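Local coordinates for protein ComZ (Thermus thermophilus, PDB 6QVI) that probably serves as a competence-associated pilin that receives DNA at the tip of a pilus during natural transformation, at residues Q34-R39 with F127-S132; I219-S224 with G248-V253; V387-Q392 with N430-F435. One frame throughout, in Å; residues are numbered along the deposited sequence.

Interaction 1 (Q34-R39 with F127-S132); sequences QQYVWR and FRISNS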
loop_
_atom_site.group_PDB
_atom_site.type_symbol
_atom_site.label_atom_id
_atom_site.label_comp_id
_atom_site.label_asym_id
_atom_site.label_seq_id
_atom_site.Cartn_x
_atom_site.Cartn_y
_atom_site.Cartn_z
ATOM N N GLN A 34 -6.150 20.641 5.702
ATOM C CA GLN A 34 -6.049 19.627 6.738
ATOM C C GLN A 34 -6.847 18.388 6.358
ATOM O O GLN A 34 -6.455 17.262 6.680
ATOM C CB GLN A 34 -6.514 20.156 8.090
ATOM C CG GLN A 34 -6.069 19.209 9.176
ATOM C CD GLN A 34 -6.887 19.296 10.435
ATOM O OE1 GLN A 34 -7.986 18.738 10.508
ATOM N NE2 GLN A 34 -6.341 19.935 11.453
ATOM N N GLN A 35 -7.942 18.573 5.625
ATOM C CA GLN A 35 -8.632 17.438 5.042
ATOM C C GLN A 35 -7.757 16.753 4.001
ATOM O O GLN A 35 -7.902 15.549 3.776
ATOM C CB GLN A 35 -9.953 17.902 4.433
ATOM C CG GLN A 35 -11.043 18.127 5.477
ATOM C CD GLN A 35 -11.756 16.834 5.818
ATOM O OE1 GLN A 35 -12.208 16.122 4.929
ATOM N NE2 GLN A 35 -11.823 16.505 7.100
ATOM N N TYR A 36 -6.833 17.502 3.378
ATOM C CA TYR A 36 -5.915 16.913 2.412
ATOM C C TYR A 36 -4.806 16.111 3.090
ATOM O O TYR A 36 -4.384 15.083 2.564
ATOM C CB TYR A 36 -5.306 18.002 1.527
ATOM C CG TYR A 36 -3.946 17.610 0.964
ATOM C CD1 TYR A 36 -2.767 18.035 1.563
ATOM C CD2 TYR A 36 -3.852 16.790 -0.165
ATOM C CE1 TYR A 36 -1.547 17.674 1.060
ATOM C CE2 TYR A 36 -2.618 16.421 -0.692
ATOM C CZ TYR A 36 -1.467 16.867 -0.071
ATOM O OH TYR A 36 -0.226 16.514 -0.573
ATOM N N VAL A 37 -4.324 16.561 4.241
ATOM C CA VAL A 37 -3.299 15.808 4.961
ATOM C C VAL A 37 -3.909 14.632 5.697
ATOM O O VAL A 37 -3.213 13.658 5.990
ATOM C CB VAL A 37 -2.496 16.687 5.944
ATOM C CG1 VAL A 37 -2.126 18.032 5.312
ATOM C CG2 VAL A 37 -3.254 16.863 7.264
ATOM N N TRP A 38 -5.188 14.705 6.069
ATOM C CA TRP A 38 -5.723 13.549 6.766
ATOM C C TRP A 38 -5.872 12.354 5.837
ATOM O O TRP A 38 -5.787 11.204 6.301
ATOM C CB TRP A 38 -7.067 13.869 7.432
ATOM C CG TRP A 38 -7.477 12.740 8.334
ATOM C CD1 TRP A 38 -6.803 12.281 9.449
ATOM C CD2 TRP A 38 -8.606 11.875 8.169
ATOM N NE1 TRP A 38 -7.457 11.194 9.988
ATOM C CE2 TRP A 38 -8.565 10.924 9.227
ATOM C CE3 TRP A 38 -9.649 11.812 7.238
ATOM C CZ2 TRP A 38 -9.536 9.931 9.377
ATOM C CZ3 TRP A 38 -10.608 10.825 7.386
ATOM C CH2 TRP A 38 -10.547 9.896 8.451
ATOM N N ARG A 39 -6.003 12.597 4.535
ATOM C CA ARG A 39 -6.065 11.524 3.553
ATOM C C ARG A 39 -4.702 11.110 3.036
ATOM O O ARG A 39 -4.592 10.020 2.467
ATOM C CB ARG A 39 -6.924 11.973 2.373
ATOM C CG ARG A 39 -8.387 11.824 2.614
ATOM C CD ARG A 39 -9.161 12.550 1.571
ATOM N NE ARG A 39 -10.588 12.302 1.738
ATOM C CZ ARG A 39 -11.370 12.951 2.599
ATOM N NH1 ARG A 39 -10.858 13.878 3.405
ATOM N NH2 ARG A 39 -12.662 12.648 2.664
ATOM N N PHE A 127 -8.533 25.498 -6.004
ATOM C CA PHE A 127 -7.438 24.583 -5.746
ATOM C C PHE A 127 -7.513 23.381 -6.667
ATOM O O PHE A 127 -8.587 22.974 -7.105
ATOM C CB PHE A 127 -7.439 24.088 -4.317
ATOM C CG PHE A 127 -7.620 25.135 -3.328
ATOM C CD1 PHE A 127 -8.884 25.601 -3.027
ATOM C CD2 PHE A 127 -6.521 25.668 -2.678
ATOM C CE1 PHE A 127 -9.058 26.589 -2.083
ATOM C CE2 PHE A 127 -6.694 26.669 -1.747
ATOM C CZ PHE A 127 -7.967 27.119 -1.444
ATOM N N ARG A 128 -6.399 22.696 -6.769
ATOM C CA ARG A 128 -6.338 21.438 -7.458
ATOM C C ARG A 128 -5.796 20.580 -6.349
ATOM O O ARG A 128 -4.762 20.853 -5.826
ATOM C CB ARG A 128 -5.385 21.491 -8.610
ATOM C CG ARG A 128 -4.548 20.248 -8.731
ATOM C CD ARG A 128 -4.581 19.695 -10.130
ATOM N NE ARG A 128 -4.336 20.718 -11.122
ATOM C CZ ARG A 128 -4.972 20.768 -12.277
ATOM N NH1 ARG A 128 -5.880 19.846 -12.562
ATOM N NH2 ARG A 128 -4.703 21.736 -13.138
ATOM N N ILE A 129 -6.526 19.557 -5.973
ATOM C CA ILE A 129 -6.165 18.698 -4.857
ATOM C C ILE A 129 -6.232 17.250 -5.297
ATOM O O ILE A 129 -7.281 16.782 -5.758
ATOM C CB ILE A 129 -7.071 18.892 -3.634
ATOM C CG1 ILE A 129 -7.174 20.381 -3.280
ATOM C CG2 ILE A 129 -6.573 18.044 -2.456
ATOM C CD1 ILE A 129 -8.074 20.587 -2.098
ATOM N N SER A 130 -5.121 16.521 -5.119
ATOM C CA SER A 130 -5.101 15.090 -5.386
ATOM C C SER A 130 -4.301 14.402 -4.291
ATOM O O SER A 130 -3.292 14.941 -3.822
ATOM C CB SER A 130 -4.546 14.825 -6.790
ATOM O OG SER A 130 -3.174 15.161 -6.883
ATOM N N ASN A 131 -4.796 13.254 -3.831
ATOM C CA ASN A 131 -4.112 12.499 -2.782
ATOM C C ASN A 131 -3.190 11.404 -3.339
ATOM O O ASN A 131 -3.270 11.000 -4.503
ATOM C CB ASN A 131 -5.149 11.887 -1.833
ATOM C CG ASN A 131 -5.745 12.922 -0.872
ATOM O OD1 ASN A 131 -5.104 13.310 0.112
ATOM N ND2 ASN A 131 -6.969 13.398 -1.176
ATOM N N SER A 132 -2.290 10.921 -2.486
ATOM C CA SER A 132 -1.402 9.858 -2.947
ATOM C C SER A 132 -2.201 8.608 -3.239
ATOM O O SER A 132 -1.976 7.936 -4.258
ATOM C CB SER A 132 -0.291 9.559 -1.933
ATOM O OG SER A 132 0.737 10.536 -1.992
#

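Interaction 2 (I219-S224 with G248-V253); sequences ISVGGS and GENVGV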
loop_
_atom_site.group_PDB
_atom_site.type_symbol
_atom_site.label_atom_id
_atom_site.label_comp_id
_atom_site.label_asym_id
_atom_site.label_seq_id
_atom_site.Cartn_x
_atom_site.Cartn_y
_atom_site.Cartn_z
ATOM N N ILE A 219 -10.404 -8.248 -19.148
ATOM C CA ILE A 219 -10.604 -9.367 -18.236
ATOM C C ILE A 219 -11.907 -10.045 -18.600
ATOM O O ILE A 219 -12.854 -9.407 -19.078
ATOM C CB ILE A 219 -10.645 -8.973 -16.745
ATOM C CG1 ILE A 219 -11.920 -8.195 -16.415
ATOM C CG2 ILE A 219 -9.413 -8.188 -16.334
ATOM C CD1 ILE A 219 -12.344 -8.342 -14.991
ATOM N N SER A 220 -11.942 -11.360 -18.393
ATOM C CA SER A 220 -13.129 -12.170 -18.635
ATOM C C SER A 220 -13.525 -12.823 -17.323
ATOM O O SER A 220 -12.666 -13.213 -16.531
ATOM C CB SER A 220 -12.889 -13.237 -19.718
ATOM O OG SER A 220 -14.107 -13.726 -20.262
ATOM N N VAL A 221 -14.823 -12.934 -17.081
ATOM C CA VAL A 221 -15.310 -13.492 -15.833
ATOM C C VAL A 221 -16.417 -14.494 -16.159
ATOM O O VAL A 221 -17.483 -14.115 -16.671
ATOM C CB VAL A 221 -15.796 -12.396 -14.877
ATOM C CG1 VAL A 221 -16.731 -12.973 -13.838
ATOM C CG2 VAL A 221 -14.610 -11.738 -14.216
ATOM N N GLY A 222 -16.154 -15.776 -15.876
ATOM C CA GLY A 222 -17.092 -16.848 -16.131
ATOM C C GLY A 222 -17.790 -17.319 -14.864
ATOM O O GLY A 222 -17.631 -16.751 -13.780
ATOM N N GLY A 223 -18.565 -18.394 -15.015
ATOM C CA GLY A 223 -19.434 -18.826 -13.937
ATOM C C GLY A 223 -18.666 -19.272 -12.708
ATOM O O GLY A 223 -17.579 -19.858 -12.798
ATOM N N SER A 224 -19.267 -18.999 -11.544
ATOM C CA SER A 224 -18.841 -19.321 -10.169
ATOM C C SER A 224 -17.650 -18.484 -9.701
ATOM O O SER A 224 -17.288 -18.539 -8.518
ATOM C CB SER A 224 -18.527 -20.816 -9.970
ATOM O OG SER A 224 -17.289 -21.169 -10.557
ATOM N N GLY A 248 -17.432 -11.028 -19.960
ATOM C CA GLY A 248 -17.781 -12.295 -19.342
ATOM C C GLY A 248 -19.266 -12.530 -19.139
ATOM O O GLY A 248 -20.080 -11.610 -19.148
ATOM N N GLU A 249 -19.615 -13.804 -18.923
ATOM C CA GLU A 249 -20.981 -14.196 -18.596
ATOM C C GLU A 249 -21.501 -13.556 -17.324
ATOM O O GLU A 249 -22.716 -13.490 -17.135
ATOM C CB GLU A 249 -21.068 -15.715 -18.447
ATOM C CG GLU A 249 -20.899 -16.490 -19.745
ATOM C CD GLU A 249 -21.018 -18.012 -19.560
ATOM O OE1 GLU A 249 -20.953 -18.729 -20.583
ATOM O OE2 GLU A 249 -21.150 -18.490 -18.405
ATOM N N ASN A 250 -20.622 -13.125 -16.429
ATOM C CA ASN A 250 -21.022 -12.808 -15.070
ATOM C C ASN A 250 -20.977 -11.316 -14.743
ATOM O O ASN A 250 -21.130 -10.952 -13.570
ATOM C CB ASN A 250 -20.110 -13.549 -14.091
ATOM C CG ASN A 250 -20.216 -15.067 -14.186
ATOM O OD1 ASN A 250 -20.728 -15.630 -15.165
ATOM N ND2 ASN A 250 -19.715 -15.738 -13.162
ATOM N N VAL A 251 -20.813 -10.439 -15.727
ATOM C CA VAL A 251 -20.761 -9.013 -15.426
ATOM C C VAL A 251 -22.183 -8.510 -15.223
ATOM O O VAL A 251 -23.118 -8.904 -15.945
ATOM C CB VAL A 251 -20.016 -8.231 -16.529
ATOM C CG1 VAL A 251 -18.517 -8.508 -16.447
ATOM C CG2 VAL A 251 -20.533 -8.576 -17.941
ATOM N N GLY A 252 -22.363 -7.670 -14.193
ATOM C CA GLY A 252 -23.682 -7.227 -13.779
ATOM C C GLY A 252 -24.465 -8.228 -12.958
ATOM O O GLY A 252 -25.392 -7.831 -12.239
ATOM N N VAL A 253 -24.153 -9.520 -13.072
ATOM C CA VAL A 253 -24.699 -10.514 -12.156
ATOM C C VAL A 253 -24.041 -10.357 -10.796
ATOM O O VAL A 253 -22.817 -10.183 -10.698
ATOM C CB VAL A 253 -24.481 -11.928 -12.710
ATOM C CG1 VAL A 253 -25.279 -12.937 -11.906
ATOM C CG2 VAL A 253 -24.857 -11.967 -14.188
#

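Interaction 3 (V387-Q392 with N430-F435); sequences VDYRAQ and NHALGF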
loop_
_atom_site.group_PDB
_atom_site.type_symbol
_atom_site.label_atom_id
_atom_site.label_comp_id
_atom_site.label_asym_id
_atom_site.label_seq_id
_atom_site.Cartn_x
_atom_site.Cartn_y
_atom_site.Cartn_z
ATOM N N VAL A 387 9.257 -21.266 11.967
ATOM C CA VAL A 387 10.090 -20.334 12.660
ATOM C C VAL A 387 9.346 -19.081 13.027
ATOM O O VAL A 387 8.574 -18.578 12.270
ATOM C CB VAL A 387 11.257 -20.008 11.727
ATOM C CG1 VAL A 387 10.745 -19.827 10.328
ATOM C CG2 VAL A 387 12.048 -18.805 12.165
ATOM N N ASP A 388 9.577 -18.610 14.230
ATOM C CA ASP A 388 8.978 -17.423 14.755
ATOM C C ASP A 388 9.939 -16.317 14.477
ATOM O O ASP A 388 11.137 -16.526 14.542
ATOM C CB ASP A 388 8.861 -17.541 16.257
ATOM C CG ASP A 388 7.475 -17.816 16.706
ATOM O OD1 ASP A 388 6.741 -18.503 15.979
ATOM O OD2 ASP A 388 7.130 -17.356 17.800
ATOM N N TYR A 389 9.453 -15.127 14.191
ATOM C CA TYR A 389 10.398 -14.079 13.934
ATOM C C TYR A 389 10.227 -12.941 14.859
ATOM O O TYR A 389 9.222 -12.824 15.495
ATOM C CB TYR A 389 10.374 -13.641 12.484
ATOM C CG TYR A 389 9.183 -12.852 12.040
ATOM C CD1 TYR A 389 8.932 -11.605 12.535
ATOM C CD2 TYR A 389 8.337 -13.351 11.083
ATOM C CE1 TYR A 389 7.851 -10.884 12.103
ATOM C CE2 TYR A 389 7.256 -12.640 10.648
ATOM C CZ TYR A 389 7.024 -11.408 11.162
ATOM O OH TYR A 389 5.951 -10.708 10.717
ATOM N N ARG A 390 11.269 -12.145 14.963
ATOM C CA ARG A 390 11.282 -10.966 15.780
ATOM C C ARG A 390 12.100 -10.011 14.970
ATOM O O ARG A 390 13.167 -10.367 14.525
ATOM C CB ARG A 390 11.999 -11.224 17.086
ATOM C CG ARG A 390 11.338 -12.232 17.998
ATOM C CD ARG A 390 12.304 -12.698 19.072
ATOM N NE ARG A 390 12.181 -11.951 20.313
ATOM C CZ ARG A 390 12.099 -12.523 21.502
ATOM N NH1 ARG A 390 12.136 -13.836 21.594
ATOM N NH2 ARG A 390 11.983 -11.787 22.592
ATOM N N ALA A 391 11.628 -8.794 14.773
ATOM C CA ALA A 391 12.380 -7.866 13.967
ATOM C C ALA A 391 12.286 -6.457 14.445
ATOM O O ALA A 391 11.242 -6.021 14.854
ATOM C CB ALA A 391 11.880 -7.929 12.553
ATOM N N GLN A 392 13.382 -5.727 14.359
ATOM C CA GLN A 392 13.354 -4.352 14.764
ATOM C C GLN A 392 14.424 -3.578 14.090
ATOM O O GLN A 392 15.348 -4.133 13.570
ATOM C CB GLN A 392 13.514 -4.228 16.261
ATOM C CG GLN A 392 14.611 -5.063 16.870
ATOM C CD GLN A 392 14.961 -4.582 18.254
ATOM O OE1 GLN A 392 15.064 -3.386 18.498
ATOM N NE2 GLN A 392 15.143 -5.510 19.168
ATOM N N ASN A 430 1.859 -4.764 14.007
ATOM C CA ASN A 430 2.769 -3.892 14.648
ATOM C C ASN A 430 4.074 -4.660 14.758
ATOM O O ASN A 430 4.916 -4.215 15.489
ATOM C CB ASN A 430 2.282 -3.558 16.035
ATOM C CG ASN A 430 1.122 -2.601 16.023
ATOM O OD1 ASN A 430 0.599 -2.273 14.975
ATOM N ND2 ASN A 430 0.715 -2.148 17.194
ATOM N N HIS A 431 4.309 -5.685 13.971
ATOM C CA HIS A 431 5.543 -6.409 14.055
ATOM C C HIS A 431 5.598 -7.179 12.790
ATOM O O HIS A 431 4.956 -8.188 12.667
ATOM C CB HIS A 431 5.455 -7.367 15.199
ATOM C CG HIS A 431 6.645 -8.236 15.333
ATOM N ND1 HIS A 431 6.606 -9.432 16.003
ATOM C CD2 HIS A 431 7.909 -8.091 14.886
ATOM C CE1 HIS A 431 7.799 -9.986 15.966
ATOM N NE2 HIS A 431 8.605 -9.195 15.291
ATOM N N ALA A 432 6.376 -6.712 11.839
ATOM C CA ALA A 432 6.417 -7.368 10.561
ATOM C C ALA A 432 7.785 -7.559 9.983
ATOM O O ALA A 432 8.654 -6.739 10.132
ATOM C CB ALA A 432 5.592 -6.565 9.594
ATOM N N LEU A 433 7.952 -8.660 9.288
ATOM C CA LEU A 433 9.210 -8.947 8.611
ATOM C C LEU A 433 8.906 -9.018 7.129
ATOM O O LEU A 433 8.013 -9.760 6.707
ATOM C CB LEU A 433 9.825 -10.259 9.095
ATOM C CG LEU A 433 11.113 -10.646 8.381
ATOM C CD1 LEU A 433 12.116 -9.533 8.559
ATOM C CD2 LEU A 433 11.645 -11.978 8.917
ATOM N N GLY A 434 9.611 -8.222 6.348
ATOM C CA GLY A 434 9.376 -8.158 4.925
ATOM C C GLY A 434 10.411 -8.937 4.148
ATOM O O GLY A 434 11.552 -9.090 4.578
ATOM N N PHE A 435 10.026 -9.375 2.955
ATOM C CA PHE A 435 10.925 -10.166 2.129
ATOM C C PHE A 435 10.956 -9.594 0.725
ATOM O O PHE A 435 9.920 -9.527 0.052
ATOM C CB PHE A 435 10.490 -11.622 2.116
ATOM C CG PHE A 435 10.694 -12.296 3.433
ATOM C CD1 PHE A 435 11.866 -12.999 3.687
ATOM C CD2 PHE A 435 9.744 -12.177 4.444
ATOM C CE1 PHE A 435 12.075 -13.594 4.902
ATOM C CE2 PHE A 435 9.952 -12.772 5.660
ATOM C CZ PHE A 435 11.121 -13.490 5.890
#

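Interaction 1 (Q34-R39 with F127-S132)
Y36 reaches from the helix to the end of the strand, and its ring meets I129 and S130 in different ways. With CG anti to the backbone N (chi1 154°), the ring is carried off the helix toward 127-132. There its CD2 lies 3.8 Å from CG2 of I129, whose side chain leaves the strand toward the helix. The rim of the ring, at CE2, meets the carbonyl oxygen of S130 close to the ring plane, 3.5 Å away. Tyrosine suits this half-covered place: its aromatic carbons pack against isoleucine, while the ring can still lie partly at the surface.

The buried part of the contact is around N131 and R39, both enclosed, against the partly exposed Y36 and S130. CB of R39 stands 3.6 Å from CG of N131, and the amide is also close to the backbone carbonyl of Y36; which way round the amide lies is uncertain. R39 meets this amide along its aliphatic part, at CB and again at CD, while the guanidinium leads away from the strand. It is held by the oxygen of T53, through NE, and by Q35. NH1 of R39 donates to OE1 of Q35 at 3.0 Å, the donor standing above the plane of that amide carbonyl. A buried arginine is thus supplied with acceptors.

On the looser, partly solvent-exposed side, the S130 side chain points away from the helix, its hydroxyl bonded to the oxygen of K515, and Y36 also touches P516. The whole contact closes the end of helix 12-40 onto strand 120-130, a helix-on-antiparallel-sheet arrangement consistent with the pseudopilin-like domain. I129 packs on L32 of the same helix and on F518, and its strand lies between strands 107-115 and 517-529.

Interaction 2 (I219-S224 with G248-V253)
V221 and N250 meet with their side chains crossing at about a right angle, where the end of strand 218-221 in one coil of the beta-solenoid lies against the type I turn G248 to V251, which follows the neighbouring parallel strand 246-247. CG1 of V221 is anti to its own backbone N (chi1 160°), which swings it across to CB of N250; the valine thereby touches the root of the asparagine. Farther out, the fit of the N250 amide is doubtful, but its OD1 has a weak hydrogen bond from K258; an asparagine can therefore pack on the strand end and still offer a polar tip to the following loop.

The two backbones are tied at the same spot. The amide N of N250 donates to the carbonyl oxygen of V221 at 3.3 Å, bent to 143° and tilted from the carbonyl plane. Strand 218-221 is the middle one of three parallel strands, with 172-176 and 246-247 beside it, and this single backbone bond ties the turn to its end. E249, by contrast, is exposed at the margin, as befits a charged residue. Glycine is called for at G248 by its backbone angles and by its closeness to the strand: its CA makes a CA-H...O contact with O of V221, 3.2 Å away.

Interaction 3 (V387-Q392 with N430-F435)
NE2 of H431 accepts a hydrogen bond from the backbone N of A391 at 3.1 Å, with the donor lying close to the imidazole plane. H431 has CG anti to the backbone N (chi1 176°), which carries the imidazole to the 387-392 backbone. The second ring nitrogen, ND1, is hydrogen-bonded to the oxygen of G426, so both nitrogens of this buried histidine are used and its rotation is fixed. Y389 turns its edge toward the face of H431 in a T-shaped pair, centroids 5.0 Å apart and planes at 74°. One face of the tyrosine is taken by CB of L433, 3.6 Å from the ring centroid and almost on the ring normal, a CH-pi contact.

Strand 432-437 belongs to the parallel coils of the beta-solenoid, whereas 387-392 lies in a separate mixed sheet; the two strand segments run at 91° to each other, their axes 6.7 Å apart. No backbone-to-backbone hydrogen bond joins them; side chains meet each other, and H431 takes a backbone N-H. An alanine in place of Y389 would probably leave the H431 face and the L433 methylene facing a gap and the oxygen of M449 without its hydroxyl partner. A391, whose small side chain points toward 430-435, brings its CB to 4.3 Å from CD1 of L433, and both residues touch A399.

Overall arrangement
The three contacts lie in different parts of ComZ and do not touch; the centres of interactions 1 and 3 are about 32 Å apart, on opposite sides of the chain's centre. Interactions 1 and 3 are buried, interaction 2 is only partly so and lies farther out. Interaction 1 probably belongs to the pseudopilin-like domain and joins a helix to a sheet. Interactions 2 and 3 both concern the solenoid, yet share no strand: one probably links neighbouring coils at a strand end, the other sets a separate sheet across a solenoid strand. Chemistry follows place: mixed polar and apolar packing without a clear hydrogen bond across in interaction 1, backbone bonding and glycines in interaction 2, aromatic packing with one histidine-to-backbone hydrogen bond in interaction 3.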